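Side-chain contact in Low molecular weight phosphotyrosine protein phosphatase (Vibrio cholerae, PDB 6U1P), which probably removes phosphate from protein tyrosines, as part of a regulatory system that controls exopolysaccharide biosynthesis and biofilm formation: residues 108-111 and 112-116. Sequence-based numbering, arbitrary orientation.
Sequences KLAL and FLSKA
The carbonyl oxygen of L111 is gripped twice by S114, once through the hydroxyl and once through the backbone amide. S114 OG donates to L111 O at 2.9 Å, approaching almost head-on with a C=O...OG angle of 164°. S114 N reaches the same oxygen at 3.0 Å, standing above the carbonyl plane. The amide bond closes a type I beta turn, with F112 and L113 at its corners, that starts at L111 of strand 109-111, the outermost strand of the parallel sheet within this chain. With chi1 at 62°, OG sits between the backbone N and carbonyl carbon of S114 and is directed back toward L111 O. There it also lies near the methyl of A110, 4.2 Å from OG to CB. A second turn follows, A116 N bonding to L113 O at 3.3 Å. The ring of F112, its CG anti to the backbone N (chi1 -177°), leaves the turn to pack on A22 and L26 of helix 18-32 and on L148 of the second subunit, while L111 leans on R91 and L94 of helix 91-100. With two donors on one acceptor, the L111 carbonyl is paired within the turn itself, and the serine adds a side-chain bond to the backbone bond that defines the turn.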
loop_
_atom_site.group_PDB
_atom_site.type_symbol
_atom_site.label_atom_id
_atom_site.label_comp_id
_atom_site.label_asym_id
_atom_site.label_seq_id
_atom_site.Cartn_x
_atom_site.Cartn_y
_atom_site.Cartn_z
ATOM N N LYS B 108 18.084 -27.326 -3.639
ATOM C CA LYS B 108 18.476 -25.998 -3.178
ATOM C C LYS B 108 17.279 -25.104 -2.883
ATOM O O LYS B 108 17.476 -23.964 -2.454
ATOM C CB LYS B 108 19.398 -25.322 -4.210
ATOM C CG LYS B 108 20.416 -26.281 -4.858
ATOM C CD LYS B 108 21.751 -25.603 -5.165
ATOM C CE LYS B 108 21.950 -25.325 -6.653
ATOM N NZ LYS B 108 23.320 -24.791 -6.979
ATOM N N LEU B 109 16.056 -25.587 -3.095
ATOM C CA LEU B 109 14.849 -24.787 -2.942
ATOM C C LEU B 109 14.244 -25.017 -1.565
ATOM O O LEU B 109 14.147 -26.157 -1.104
ATOM C CB LEU B 109 13.824 -25.145 -4.021
ATOM C CG LEU B 109 13.869 -24.383 -5.345
ATOM C CD1 LEU B 109 15.293 -24.207 -5.848
ATOM C CD2 LEU B 109 13.024 -25.092 -6.385
ATOM N N ALA B 110 13.814 -23.934 -0.923
ATOM C CA ALA B 110 13.209 -24.022 0.399
ATOM C C ALA B 110 12.471 -22.721 0.699
ATOM O O ALA B 110 12.711 -21.690 0.064
ATOM C CB ALA B 110 14.255 -24.323 1.478
ATOM N N LEU B 111 11.549 -22.791 1.662
ATOM C CA LEU B 111 10.836 -21.602 2.109
ATOM C C LEU B 111 11.722 -20.753 3.013
ATOM O O LEU B 111 12.502 -21.280 3.817
ATOM C CB LEU B 111 9.535 -21.997 2.813
ATOM C CG LEU B 111 8.496 -22.615 1.864
ATOM C CD1 LEU B 111 7.414 -23.422 2.582
ATOM C CD2 LEU B 111 7.865 -21.524 1.013
ATOM N N PHE B 112 11.604 -19.428 2.857
ATOM C CA PHE B 112 12.445 -18.486 3.596
ATOM C C PHE B 112 12.343 -18.693 5.097
ATOM O O PHE B 112 13.347 -18.576 5.813
ATOM C CB PHE B 112 12.067 -17.045 3.253
ATOM C CG PHE B 112 12.943 -16.011 3.919
ATOM C CD1 PHE B 112 14.195 -15.698 3.401
ATOM C CD2 PHE B 112 12.511 -15.342 5.058
ATOM C CE1 PHE B 112 15.001 -14.726 4.002
ATOM C CE2 PHE B 112 13.313 -14.367 5.670
ATOM C CZ PHE B 112 14.563 -14.063 5.139
ATOM N N LEU B 113 11.139 -18.987 5.598
ATOM C CA LEU B 113 10.923 -19.144 7.032
ATOM C C LEU B 113 11.288 -20.534 7.562
ATOM O O LEU B 113 10.999 -20.823 8.729
ATOM C CB LEU B 113 9.457 -18.863 7.364
ATOM C CG LEU B 113 8.996 -17.420 7.210
ATOM C CD1 LEU B 113 7.534 -17.302 7.573
ATOM C CD2 LEU B 113 9.848 -16.508 8.063
ATOM N N SER B 114 11.935 -21.385 6.760
ATOM C CA SER B 114 12.105 -22.785 7.145
ATOM C C SER B 114 13.034 -23.001 8.341
ATOM O O SER B 114 12.941 -24.051 8.984
ATOM C CB SER B 114 12.607 -23.609 5.961
ATOM O OG SER B 114 13.874 -23.154 5.533
ATOM N N LYS B 115 13.946 -22.074 8.646
ATOM C CA LYS B 115 14.839 -22.277 9.783
ATOM C C LYS B 115 14.409 -21.521 11.036
ATOM O O LYS B 115 14.997 -21.733 12.105
ATOM C CB LYS B 115 16.278 -21.893 9.420
ATOM C CG LYS B 115 16.898 -22.748 8.326
ATOM C CD LYS B 115 17.264 -24.128 8.823
ATOM C CE LYS B 115 18.202 -24.827 7.854
ATOM N NZ LYS B 115 17.566 -26.028 7.249
ATOM N N ALA B 116 13.407 -20.658 10.937
ATOM C CA ALA B 116 12.875 -19.958 12.097
ATOM C C ALA B 116 11.883 -20.851 12.826
ATOM O O ALA B 116 10.945 -21.367 12.218
ATOM C CB ALA B 116 12.194 -18.659 11.678
#